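Local coordinates for protein 2-aminomuconic 6-semialdehyde dehydrogenase (Pseudomonas sp., PDB 7BZV) that probably oxidises 2-aminomuconic 6-semialdehyde with NAD+ as cofactor in the meta-cleavage pathway of 2-aminophenol catabolism, working as a tetramer, at residues B[44-49]-B[219-224]; B[144-149]-B[171-176]; B[257-262]-B[292-297]; B[286-291]-B[415-420]; B[327-332]-B[369-374]. One frame throughout, in Å; residues are numbered along the deposited sequence.

Interaction 1: residues B[44-49]-B[219-224]; sequences AAVKAG and SQHPDI
Val46, projecting from helix 39-52, drops both of its methyl groups onto the turn that follows helix 214-220, and nearly all the tight packing is its work. CG1 stands over one face of the His221 imidazole, nearer the rim than the middle, in a CH-pi contact 4.0 Å from the ring centroid; it also touches CB of Asp223 at 3.8 Å. The second methyl, CG2, meets CD1 of Ile224, again at 3.8 Å, so the valine is wedged into a notch between ring, acid and isoleucine. A chi1 of 170° divides the labour, sending CG1 to the histidine and aspartate while CG2 faces the isoleucine. The ring cannot swing easily, because ND1 accepts the backbone N-H of Asp223 in the ring plane at 3.0 Å within a type I turn, and NE2 makes a weak bond to Asp43 OD1. Toward solvent the fit is looser. Lys47, its chain bent at chi2 and chi3, brings CD to 4.1 Å from Asp223 OD2, yet NZ stops 4.4 Å from that oxygen, too far for an ion pair in contact. The firm ionic partner of Asp223 is instead Arg414 of the second subunit, bound through OD1. The chemistry thus implies an apolar join within the subunit beside a charged one between subunits, with Lys47 probably adding only a weak attraction for the shared carboxylate.

Interaction 2: residues B[144-149]-B[171-176]; sequences LGVVGV and GNAVVV
Backbone hydrogen bonds zip Val146-Val149 to Ala173-Val176 as parallel strands, their directions 25° apart. The ladder alternates donors: Ala173 N to Gly145 O, Val147 N to Ala173 O, Val175 N to Val147 O and Val149 N to Val175 O, the last being the shortest at 2.8 Å. Weaker CA-H...O contacts fill the gaps between these rungs, as from Val146 CA to Ala173 O at 3.4 Å. A side-chain amide extends the ladder at its start. Asn172 OD1 accepts Gly145 N in the carbonyl plane at 3.0 Å with an N-H...O angle of 165°, and takes a weak, strongly bent bond from Leu144 N as well. Its ND2 is held by the backbone oxygens of Tyr475 and Ala167, so both ends of this buried amide are satisfied and its flip is fixed. Apolar contacts occupy both faces. On the Val146 side, CG1 of Val146 meets CG2 of Val175 at 3.7 Å, beneath helix 39-52. On the other, CB of Val149 lies alongside CG2 of Val176 at 3.6 Å, while Val147 CG2 rests against the amide carbon CG of Asn172, also at 3.6 Å. Helix 156-169, which links the two strands, packs onto Val174 and Val176. This is a beta-alpha-beta crossover, consistent with the Rossmann-like coenzyme-binding domain of aldehyde dehydrogenases.

Interaction 3: residues B[257-262]-B[292-297]; sequences KNAAVI and RVYVER
Arg292 reaches across to the neighbouring strand and gives NH1 to the backbone oxygen of Lys257 in a 2.8 Å bond that is almost straight, 175° at the hydrogen, with the acceptor in the guanidinium plane. Bends at chi2 and chi3 curl the arginine back to that oxygen, bringing its CD to 3.2 Å from CG of Lys257. One guanidinium face carries CB of Ala259, offset toward the rim, and NH2 bonds Tyr294 OH at 2.8 Å, although the hydroxyl is tilted from the guanidinium plane; Ala410 O takes a further bond from NH2. The same Ala259 CB touches the edge of the tyrosine ring at CE2, 3.7 Å away. A leucine in place of Arg292 would probably leave Lys257 O and the tyrosine hydroxyl without these donors and set the ring freer to move. Between the strands, which run parallel at 16°, the backbone bonds continue from Arg292 N to Asn258 O through to Glu296 N with Ile262 O; Tyr294 N to Ala260 O, at 2.8 Å, is among the straightest. The opposite face is aliphatic, with CD1 of Ile262 at 3.8 Å from Val293 CG1. Helix 268-280, the crossover of this beta-alpha-beta unit, packs on Ala260, Ile262 and Val293, helix 297-312 covers Ile262 and Val295, and strands 418-422 and 394-400 flank the pair.

Interaction 4: residues B[286-291]-B[415-420]; sequences VCLCSE and YGLAAT
Cys287 supplies the flat group of this contact, its peptide carbonyl, and CD2 of Leu417 lies close to it, 3.2 Å from the oxygen. No aromatic ring meets the other segment; the rest is mostly aliphatic packing. The same carbonyl oxygen accepts a hydrogen bond from Asn258 ND2, so the methyl presses on an acceptor that is already occupied. CD2 of Leu417 is shared further, touching CB of Cys287 and CD2 of Leu288, each at 3.7 Å. The two leucines cross at about a right angle, branch against branch, and Leu288 CD2 continues to CB of Ala418 at 3.9 Å. With CG opposite the backbone N, chi1 -169°, Leu417 sends its branches toward the turn. That type I turn, Val286 to Cys289, is closed by Cys289 N bonding Val286 O at 3.0 Å; by its sequence it is consistent with the loop that carries the active-site cysteine in aldehyde dehydrogenases, resting here on the start of strand 418-422. Farther along, Ser290 OG approaches the methyl CG2 of Thr420 at 3.6 Å, a contact of polar atom with carbon. Thr420 turns its hydroxyl elsewhere, to Thr445 O. Asn258 bridges the two segments, for its ND2 also binds Cys289 O and its OD1 accepts Ala418 N, while Trp442 of strand 440-443 packs on both Leu288 and Ala418.

Interaction 5: residues B[327-332]-B[369-374]; sequences GPLISS and AWVEPT
Chi1 of -59° and chi2 of 76° swing the Trp370 indole back over Pro328, although its CB starts out away from that segment. Pro328 CB then stands over the five-membered ring, 3.8 Å from the centroid and only 11° off the normal, a CH-pi contact, while Gly327 C comes within 3.6 Å of CZ3. The indole NE1 bonds Ile26 O. Val371 takes a different turn: chi1 of 66° tucks CG1 between its backbone N and carbonyl carbon and drives it against Leu329 CG at 3.4 Å, closer than usual for two carbons. Backbone ties pin both sides. Leu329 N gives its hydrogen to Ala369 O at 2.9 Å, and a water donates to Gly327 O while accepting from Val371 N. Ala369 CB fills the remaining corner, 3.4 Å from Ser331 C. Replacing the tryptophan by alanine would probably uncover Pro328, open a gap above it and leave Ile26 O without its indole donor. Both segments are loops: Phe361 meets the indole edge-to-face, and helix 332-348, entered through the N-cap Ser331, packs Val338 on Leu329, and Leu339 and Phe342 on Val371, just ahead of strand 374-377.

In the fold
From the N terminus, the loop opened at helix 39-52 is closed by interaction 1 at 219-224, and interaction 2 closes a much shorter loop within it. The two touch, Gly49 packing on Ala173 and Val146, so that the helix is fastened to the sheet of strands 134-150 and 173-177. Farther on, interaction 3 closes the beta-alpha-beta loop from 257-262 to 292-297. It crosses interaction 4, their segments alternating along the chain, and a salt bridge from Lys257 to Glu291 joins them on the sheet of strands 258-262, 290-296 and 418-422. Interaction 4 closes its long loop at 415-420, enclosing interaction 5, which closes the one from 327-332 to 369-374.

Interaction 1: residues B[44-49]-B[219-224]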
# COMPACT_ATOMS: atom_id res chain seq x y z
N ALA B 44 -36.38 -10.20 -14.99
CA ALA B 44 -36.85 -8.90 -14.51
C ALA B 44 -35.89 -8.31 -13.49
O ALA B 44 -35.58 -7.11 -13.53
CB ALA B 44 -38.26 -9.04 -13.92
N ALA B 45 -35.38 -9.15 -12.59
CA ALA B 45 -34.44 -8.66 -11.59
C ALA B 45 -33.17 -8.14 -12.23
O ALA B 45 -32.66 -7.07 -11.86
CB ALA B 45 -34.14 -9.78 -10.59
N VAL B 46 -32.61 -8.87 -13.20
CA VAL B 46 -31.36 -8.43 -13.80
C VAL B 46 -31.56 -7.10 -14.52
O VAL B 46 -30.71 -6.20 -14.48
CB VAL B 46 -30.79 -9.51 -14.74
CG1 VAL B 46 -29.62 -8.94 -15.54
CG2 VAL B 46 -30.32 -10.78 -13.94
N LYS B 47 -32.70 -6.97 -15.20
CA LYS B 47 -32.96 -5.76 -15.95
C LYS B 47 -33.24 -4.59 -15.02
O LYS B 47 -32.76 -3.48 -15.26
CB LYS B 47 -34.12 -6.01 -16.93
CG LYS B 47 -33.75 -7.06 -18.01
CD LYS B 47 -32.46 -6.69 -18.81
CE LYS B 47 -32.29 -5.16 -19.02
NZ LYS B 47 -30.88 -4.74 -19.38
N ALA B 48 -33.97 -4.84 -13.92
CA ALA B 48 -34.12 -3.81 -12.90
C ALA B 48 -32.77 -3.37 -12.31
O ALA B 48 -32.59 -2.19 -11.99
CB ALA B 48 -35.05 -4.30 -11.80
N GLY B 49 -31.81 -4.28 -12.16
CA GLY B 49 -30.52 -3.87 -11.62
C GLY B 49 -29.77 -2.96 -12.58
O GLY B 49 -29.27 -1.90 -12.19
N SER B 219 -27.07 -17.78 -12.95
CA SER B 219 -25.74 -18.13 -13.45
C SER B 219 -25.66 -18.13 -14.97
O SER B 219 -24.57 -17.89 -15.52
CB SER B 219 -25.30 -19.50 -12.91
OG SER B 219 -26.11 -20.54 -13.42
N GLN B 220 -26.77 -18.38 -15.66
CA GLN B 220 -26.83 -18.46 -17.12
C GLN B 220 -27.19 -17.14 -17.80
O GLN B 220 -27.07 -17.03 -19.03
CB GLN B 220 -27.86 -19.51 -17.54
CG GLN B 220 -27.42 -20.95 -17.34
CD GLN B 220 -28.54 -21.95 -17.62
OE1 GLN B 220 -29.67 -21.57 -17.91
NE2 GLN B 220 -28.21 -23.25 -17.55
N HIS B 221 -27.64 -16.15 -17.06
CA HIS B 221 -28.18 -14.96 -17.68
C HIS B 221 -27.07 -14.19 -18.39
O HIS B 221 -26.03 -13.88 -17.78
CB HIS B 221 -28.84 -14.09 -16.63
CG HIS B 221 -29.73 -13.05 -17.21
ND1 HIS B 221 -29.26 -12.01 -17.98
CD2 HIS B 221 -31.07 -12.90 -17.14
CE1 HIS B 221 -30.27 -11.25 -18.35
NE2 HIS B 221 -31.38 -11.76 -17.85
N PRO B 222 -27.25 -13.85 -19.66
CA PRO B 222 -26.13 -13.23 -20.40
C PRO B 222 -25.77 -11.84 -19.90
O PRO B 222 -24.69 -11.34 -20.24
CB PRO B 222 -26.62 -13.21 -21.86
CG PRO B 222 -28.14 -13.21 -21.76
CD PRO B 222 -28.50 -13.91 -20.45
N ASP B 223 -26.66 -11.19 -19.14
CA ASP B 223 -26.48 -9.82 -18.66
C ASP B 223 -26.05 -9.74 -17.20
O ASP B 223 -25.93 -8.64 -16.65
CB ASP B 223 -27.76 -9.00 -18.85
CG ASP B 223 -28.17 -8.88 -20.32
OD1 ASP B 223 -27.27 -8.96 -21.18
OD2 ASP B 223 -29.38 -8.69 -20.59
N ILE B 224 -25.86 -10.88 -16.54
CA ILE B 224 -25.20 -10.87 -15.24
C ILE B 224 -23.75 -10.42 -15.42
O ILE B 224 -23.10 -10.75 -16.42
CB ILE B 224 -25.31 -12.26 -14.61
CG1 ILE B 224 -25.48 -12.15 -13.08
CG2 ILE B 224 -24.10 -13.07 -14.97
CD1 ILE B 224 -26.81 -11.55 -12.65

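Interaction 2: residues B[144-149]-B[171-176]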
# COMPACT_ATOMS: atom_id res chain seq x y z
N LEU B 144 -19.15 -3.43 -11.57
CA LEU B 144 -19.24 -4.42 -12.64
C LEU B 144 -20.57 -4.31 -13.36
O LEU B 144 -20.62 -4.36 -14.60
CB LEU B 144 -19.11 -5.81 -12.05
CG LEU B 144 -17.69 -6.20 -11.61
CD1 LEU B 144 -17.80 -7.54 -10.91
CD2 LEU B 144 -16.69 -6.28 -12.75
N GLY B 145 -21.65 -4.18 -12.61
CA GLY B 145 -22.99 -4.18 -13.17
C GLY B 145 -23.93 -4.77 -12.16
O GLY B 145 -24.18 -4.19 -11.10
N VAL B 146 -24.51 -5.91 -12.50
CA VAL B 146 -25.44 -6.64 -11.67
C VAL B 146 -24.70 -7.90 -11.27
O VAL B 146 -24.27 -8.67 -12.14
CB VAL B 146 -26.75 -6.96 -12.42
CG1 VAL B 146 -27.71 -7.70 -11.52
CG2 VAL B 146 -27.39 -5.66 -13.00
N VAL B 147 -24.50 -8.09 -9.97
CA VAL B 147 -23.79 -9.23 -9.41
C VAL B 147 -24.81 -10.27 -8.95
O VAL B 147 -25.73 -9.96 -8.18
CB VAL B 147 -22.90 -8.78 -8.25
CG1 VAL B 147 -22.31 -9.99 -7.51
CG2 VAL B 147 -21.81 -7.87 -8.77
N GLY B 148 -24.67 -11.51 -9.43
CA GLY B 148 -25.50 -12.60 -8.96
C GLY B 148 -24.90 -13.25 -7.72
O GLY B 148 -23.72 -13.59 -7.70
N VAL B 149 -25.72 -13.37 -6.67
CA VAL B 149 -25.28 -13.88 -5.36
C VAL B 149 -26.07 -15.14 -5.05
O VAL B 149 -27.29 -15.09 -4.84
CB VAL B 149 -25.45 -12.84 -4.24
CG1 VAL B 149 -25.00 -13.44 -2.91
CG2 VAL B 149 -24.69 -11.54 -4.52
N GLY B 171 -20.82 -0.26 -5.85
CA GLY B 171 -21.85 0.40 -6.65
C GLY B 171 -22.62 -0.53 -7.55
O GLY B 171 -23.32 -0.05 -8.46
N ASN B 172 -22.48 -1.84 -7.36
CA ASN B 172 -23.29 -2.77 -8.14
C ASN B 172 -24.73 -2.79 -7.64
O ASN B 172 -25.04 -2.38 -6.51
CB ASN B 172 -22.74 -4.19 -8.03
CG ASN B 172 -21.30 -4.30 -8.51
OD1 ASN B 172 -21.00 -4.28 -9.72
ND2 ASN B 172 -20.40 -4.45 -7.56
N ALA B 173 -25.62 -3.30 -8.48
CA ALA B 173 -26.89 -3.86 -8.04
C ALA B 173 -26.69 -5.35 -7.82
O ALA B 173 -25.77 -5.94 -8.38
CB ALA B 173 -28.01 -3.65 -9.07
N VAL B 174 -27.56 -5.97 -7.02
CA VAL B 174 -27.41 -7.40 -6.78
C VAL B 174 -28.72 -8.13 -7.06
O VAL B 174 -29.81 -7.58 -6.91
CB VAL B 174 -26.90 -7.75 -5.35
CG1 VAL B 174 -25.55 -7.15 -5.13
CG2 VAL B 174 -27.86 -7.32 -4.27
N VAL B 175 -28.57 -9.37 -7.52
CA VAL B 175 -29.66 -10.35 -7.58
C VAL B 175 -29.24 -11.53 -6.73
O VAL B 175 -28.25 -12.20 -7.05
CB VAL B 175 -29.98 -10.79 -9.01
CG1 VAL B 175 -31.11 -11.79 -9.00
CG2 VAL B 175 -30.36 -9.59 -9.85
N VAL B 176 -29.99 -11.78 -5.67
CA VAL B 176 -29.59 -12.64 -4.56
C VAL B 176 -30.55 -13.80 -4.50
O VAL B 176 -31.77 -13.59 -4.50
CB VAL B 176 -29.61 -11.86 -3.23
CG1 VAL B 176 -29.86 -12.76 -2.09
CG2 VAL B 176 -28.34 -11.04 -3.10

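Interaction 3: residues B[257-262]-B[292-297]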
# COMPACT_ATOMS: atom_id res chain seq x y z
N LYS B 257 -11.90 -30.33 3.32
CA LYS B 257 -11.71 -31.47 4.24
C LYS B 257 -10.52 -31.05 5.12
O LYS B 257 -9.38 -31.43 4.90
CB LYS B 257 -11.46 -32.79 3.54
CG LYS B 257 -11.49 -33.94 4.54
CD LYS B 257 -12.91 -34.45 4.82
CE LYS B 257 -12.92 -35.59 5.87
NZ LYS B 257 -14.29 -35.95 6.31
N ASN B 258 -10.80 -30.20 6.08
CA ASN B 258 -9.76 -29.39 6.70
C ASN B 258 -9.05 -30.16 7.81
O ASN B 258 -9.67 -30.92 8.55
CB ASN B 258 -10.39 -28.14 7.27
CG ASN B 258 -11.13 -27.32 6.23
OD1 ASN B 258 -10.61 -27.04 5.14
ND2 ASN B 258 -12.37 -26.95 6.54
N ALA B 259 -7.75 -29.89 7.96
CA ALA B 259 -6.92 -30.54 8.96
C ALA B 259 -6.69 -29.67 10.18
O ALA B 259 -6.48 -28.46 10.08
CB ALA B 259 -5.56 -30.92 8.36
N ALA B 260 -6.73 -30.31 11.34
CA ALA B 260 -6.23 -29.78 12.59
C ALA B 260 -4.97 -30.53 12.96
O ALA B 260 -4.94 -31.76 12.89
CB ALA B 260 -7.27 -29.94 13.70
N VAL B 261 -3.95 -29.79 13.40
CA VAL B 261 -2.65 -30.34 13.76
C VAL B 261 -2.34 -29.93 15.20
O VAL B 261 -2.11 -28.74 15.47
CB VAL B 261 -1.54 -29.87 12.80
CG1 VAL B 261 -0.23 -30.52 13.14
CG2 VAL B 261 -1.90 -30.19 11.39
N ILE B 262 -2.27 -30.91 16.11
CA ILE B 262 -2.13 -30.67 17.53
C ILE B 262 -0.81 -31.27 18.01
O ILE B 262 -0.65 -32.50 18.04
CB ILE B 262 -3.32 -31.23 18.31
CG1 ILE B 262 -4.61 -30.59 17.74
CG2 ILE B 262 -3.15 -30.96 19.83
CD1 ILE B 262 -5.83 -31.38 18.07
N ARG B 292 -10.32 -33.82 9.78
CA ARG B 292 -9.14 -34.65 9.90
C ARG B 292 -8.33 -34.03 11.03
O ARG B 292 -8.00 -32.85 10.96
CB ARG B 292 -8.33 -34.70 8.59
CG ARG B 292 -9.11 -35.20 7.35
CD ARG B 292 -8.74 -34.35 6.08
NE ARG B 292 -7.34 -34.54 5.86
CZ ARG B 292 -6.46 -33.68 5.36
NH1 ARG B 292 -6.76 -32.45 4.92
NH2 ARG B 292 -5.22 -34.10 5.32
N VAL B 293 -8.07 -34.80 12.07
CA VAL B 293 -7.33 -34.31 13.23
C VAL B 293 -6.09 -35.16 13.44
O VAL B 293 -6.19 -36.36 13.73
CB VAL B 293 -8.20 -34.33 14.50
CG1 VAL B 293 -7.39 -33.85 15.66
CG2 VAL B 293 -9.42 -33.46 14.34
N TYR B 294 -4.92 -34.51 13.39
CA TYR B 294 -3.61 -35.15 13.59
C TYR B 294 -3.10 -34.73 14.97
O TYR B 294 -2.94 -33.53 15.24
CB TYR B 294 -2.64 -34.74 12.46
CG TYR B 294 -3.20 -35.06 11.09
CD1 TYR B 294 -3.03 -36.32 10.52
CD2 TYR B 294 -3.91 -34.11 10.37
CE1 TYR B 294 -3.58 -36.63 9.27
CE2 TYR B 294 -4.44 -34.40 9.14
CZ TYR B 294 -4.29 -35.67 8.59
OH TYR B 294 -4.84 -35.93 7.36
N VAL B 295 -2.85 -35.71 15.85
CA VAL B 295 -2.39 -35.43 17.21
C VAL B 295 -1.03 -36.08 17.41
O VAL B 295 -0.88 -37.28 17.16
CB VAL B 295 -3.39 -35.93 18.27
CG1 VAL B 295 -2.96 -35.52 19.68
CG2 VAL B 295 -4.80 -35.44 17.90
N GLU B 296 -0.06 -35.29 17.86
CA GLU B 296 1.27 -35.84 18.08
C GLU B 296 1.20 -37.00 19.09
O GLU B 296 0.55 -36.92 20.14
CB GLU B 296 2.21 -34.75 18.55
CG GLU B 296 3.66 -35.13 18.34
CD GLU B 296 4.64 -34.10 18.89
OE1 GLU B 296 4.24 -32.98 19.27
OE2 GLU B 296 5.83 -34.45 18.92
N ARG B 297 1.88 -38.08 18.74
CA ARG B 297 1.72 -39.37 19.43
C ARG B 297 1.74 -39.26 20.95
O ARG B 297 0.90 -39.89 21.60
CB ARG B 297 2.81 -40.35 18.96
CG ARG B 297 2.70 -41.82 19.43
CD ARG B 297 3.35 -42.82 18.40
NE ARG B 297 2.24 -43.63 17.92
CZ ARG B 297 1.89 -43.80 16.66
NH1 ARG B 297 2.61 -43.27 15.68
NH2 ARG B 297 0.82 -44.52 16.39

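Interaction 4: residues B[286-291]-B[415-420]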
# COMPACT_ATOMS: atom_id res chain seq x y z
N VAL B 286 -19.78 -25.79 9.33
CA VAL B 286 -19.01 -24.65 8.86
C VAL B 286 -18.05 -25.20 7.85
O VAL B 286 -17.40 -26.22 8.10
CB VAL B 286 -18.29 -23.92 10.00
CG1 VAL B 286 -17.75 -22.58 9.52
CG2 VAL B 286 -19.26 -23.72 11.10
N CYS B 287 -17.95 -24.53 6.70
CA CYS B 287 -16.98 -24.93 5.69
C CYS B 287 -15.58 -25.02 6.25
O CYS B 287 -14.72 -25.70 5.67
CB CYS B 287 -17.05 -23.96 4.50
SG CYS B 287 -17.31 -22.16 4.93
N LEU B 288 -15.32 -24.31 7.34
CA LEU B 288 -13.98 -24.22 7.93
C LEU B 288 -13.73 -25.24 9.04
O LEU B 288 -12.61 -25.33 9.57
CB LEU B 288 -13.80 -22.80 8.49
CG LEU B 288 -14.12 -21.69 7.48
CD1 LEU B 288 -14.26 -20.33 8.10
CD2 LEU B 288 -12.99 -21.71 6.49
N CYS B 289 -14.74 -26.00 9.44
CA CYS B 289 -14.54 -26.99 10.48
C CYS B 289 -13.49 -28.04 10.11
O CYS B 289 -13.31 -28.39 8.94
CB CYS B 289 -15.87 -27.71 10.77
SG CYS B 289 -17.07 -26.77 11.71
N SER B 290 -12.84 -28.59 11.13
CA SER B 290 -11.92 -29.70 10.97
C SER B 290 -12.66 -31.03 10.89
O SER B 290 -13.53 -31.31 11.71
CB SER B 290 -11.00 -29.79 12.20
OG SER B 290 -10.52 -28.55 12.53
N GLU B 291 -12.28 -31.88 9.92
CA GLU B 291 -12.72 -33.27 9.89
C GLU B 291 -11.57 -34.27 9.88
O GLU B 291 -11.83 -35.48 9.96
CB GLU B 291 -13.63 -33.53 8.67
CG GLU B 291 -15.02 -32.90 8.88
CD GLU B 291 -16.03 -33.10 7.74
OE1 GLU B 291 -15.75 -33.82 6.75
OE2 GLU B 291 -17.12 -32.49 7.85
N TYR B 415 -8.63 -30.60 -1.81
CA TYR B 415 -9.13 -29.36 -1.23
C TYR B 415 -8.00 -28.47 -0.72
O TYR B 415 -6.81 -28.75 -0.89
CB TYR B 415 -10.07 -29.70 -0.08
CG TYR B 415 -11.32 -30.38 -0.55
CD1 TYR B 415 -12.27 -29.67 -1.30
CD2 TYR B 415 -11.57 -31.72 -0.24
CE1 TYR B 415 -13.44 -30.27 -1.73
CE2 TYR B 415 -12.74 -32.35 -0.69
CZ TYR B 415 -13.67 -31.61 -1.42
OH TYR B 415 -14.84 -32.19 -1.85
N GLY B 416 -8.41 -27.37 -0.07
CA GLY B 416 -7.48 -26.52 0.65
C GLY B 416 -8.11 -25.24 1.11
O GLY B 416 -7.73 -24.11 0.72
N LEU B 417 -9.08 -25.42 2.01
CA LEU B 417 -9.79 -24.27 2.54
C LEU B 417 -9.08 -23.70 3.76
O LEU B 417 -8.73 -22.53 3.76
CB LEU B 417 -11.23 -24.60 2.90
CG LEU B 417 -12.06 -23.35 3.21
CD1 LEU B 417 -11.97 -22.27 2.12
CD2 LEU B 417 -13.52 -23.77 3.43
N ALA B 418 -8.96 -24.51 4.84
CA ALA B 418 -8.47 -24.03 6.13
C ALA B 418 -7.68 -25.09 6.88
O ALA B 418 -7.77 -26.30 6.62
CB ALA B 418 -9.63 -23.58 7.03
N ALA B 419 -6.90 -24.60 7.87
CA ALA B 419 -6.20 -25.45 8.82
C ALA B 419 -6.14 -24.76 10.18
O ALA B 419 -6.28 -23.54 10.28
CB ALA B 419 -4.77 -25.78 8.36
N THR B 420 -6.01 -25.56 11.24
CA THR B 420 -5.83 -25.04 12.59
C THR B 420 -4.72 -25.83 13.27
O THR B 420 -4.78 -27.07 13.33
CB THR B 420 -7.14 -25.08 13.40
OG1 THR B 420 -6.91 -24.55 14.73
CG2 THR B 420 -7.70 -26.48 13.49

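Interaction 5: residues B[327-332]-B[369-374]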
# COMPACT_ATOMS: atom_id res chain seq x y z
N GLY B 327 -27.27 -27.78 17.95
CA GLY B 327 -28.61 -28.05 17.47
C GLY B 327 -28.64 -29.18 16.46
O GLY B 327 -27.68 -29.95 16.32
N PRO B 328 -29.75 -29.30 15.73
CA PRO B 328 -29.85 -30.32 14.68
C PRO B 328 -28.96 -29.93 13.50
O PRO B 328 -28.33 -28.88 13.49
CB PRO B 328 -31.34 -30.29 14.30
CG PRO B 328 -31.73 -28.84 14.53
CD PRO B 328 -30.89 -28.37 15.71
N LEU B 329 -28.87 -30.83 12.52
CA LEU B 329 -28.36 -30.50 11.20
C LEU B 329 -29.39 -29.67 10.43
O LEU B 329 -30.50 -29.42 10.91
CB LEU B 329 -28.01 -31.77 10.45
CG LEU B 329 -26.90 -32.64 11.04
CD1 LEU B 329 -26.62 -33.83 10.14
CD2 LEU B 329 -25.65 -31.77 11.29
N ILE B 330 -29.06 -29.25 9.21
CA ILE B 330 -29.92 -28.30 8.52
C ILE B 330 -31.23 -28.92 8.04
O ILE B 330 -32.26 -28.24 7.98
CB ILE B 330 -29.20 -27.68 7.32
CG1 ILE B 330 -30.08 -26.63 6.61
CG2 ILE B 330 -28.87 -28.78 6.32
CD1 ILE B 330 -30.49 -25.47 7.45
N SER B 331 -31.20 -30.19 7.64
CA SER B 331 -32.38 -30.80 7.05
C SER B 331 -32.32 -32.32 7.16
O SER B 331 -31.25 -32.91 7.33
CB SER B 331 -32.50 -30.44 5.58
OG SER B 331 -31.46 -31.13 4.89
N SER B 332 -33.50 -32.94 6.99
CA SER B 332 -33.57 -34.40 6.95
C SER B 332 -32.66 -34.97 5.86
O SER B 332 -32.01 -36.00 6.05
CB SER B 332 -35.02 -34.87 6.71
OG SER B 332 -35.53 -34.31 5.51
N ALA B 369 -34.04 -33.14 12.51
CA ALA B 369 -32.91 -33.72 11.79
C ALA B 369 -31.65 -33.75 12.65
O ALA B 369 -30.62 -33.18 12.27
CB ALA B 369 -32.65 -32.95 10.50
N TRP B 370 -31.71 -34.44 13.79
CA TRP B 370 -30.61 -34.40 14.74
C TRP B 370 -29.60 -35.52 14.49
O TRP B 370 -29.92 -36.59 13.98
CB TRP B 370 -31.12 -34.49 16.17
CG TRP B 370 -32.08 -33.42 16.59
CD1 TRP B 370 -33.40 -33.32 16.25
CD2 TRP B 370 -31.80 -32.31 17.44
NE1 TRP B 370 -33.96 -32.21 16.82
CE2 TRP B 370 -33.00 -31.57 17.56
CE3 TRP B 370 -30.66 -31.87 18.11
CZ2 TRP B 370 -33.08 -30.42 18.33
CZ3 TRP B 370 -30.75 -30.73 18.88
CH2 TRP B 370 -31.94 -30.02 18.99
N VAL B 371 -28.35 -35.27 14.92
CA VAL B 371 -27.29 -36.27 14.91
C VAL B 371 -26.33 -35.99 16.07
O VAL B 371 -26.17 -34.86 16.51
CB VAL B 371 -26.55 -36.25 13.55
CG1 VAL B 371 -25.81 -34.91 13.37
CG2 VAL B 371 -25.62 -37.40 13.45
N GLU B 372 -25.66 -37.04 16.54
CA GLU B 372 -24.72 -36.92 17.65
C GLU B 372 -23.35 -36.39 17.19
O GLU B 372 -22.84 -36.80 16.14
CB GLU B 372 -24.51 -38.27 18.31
CG GLU B 372 -25.74 -38.82 18.99
CD GLU B 372 -25.49 -40.19 19.57
OE1 GLU B 372 -24.75 -40.97 18.93
OE2 GLU B 372 -26.04 -40.47 20.65
N PRO B 373 -22.71 -35.57 18.01
CA PRO B 373 -21.30 -35.25 17.77
C PRO B 373 -20.46 -36.51 17.84
O PRO B 373 -20.58 -37.31 18.77
CB PRO B 373 -20.96 -34.26 18.89
CG PRO B 373 -22.00 -34.53 19.99
CD PRO B 373 -23.23 -34.97 19.26
N THR B 374 -19.60 -36.71 16.84
CA THR B 374 -19.03 -38.03 16.57
C THR B 374 -17.53 -37.89 16.34
O THR B 374 -17.06 -36.94 15.71
CB THR B 374 -19.75 -38.68 15.38
OG1 THR B 374 -21.14 -38.83 15.71
CG2 THR B 374 -19.19 -40.06 15.01
O HOH W 1 -27.59 -32.60 15.91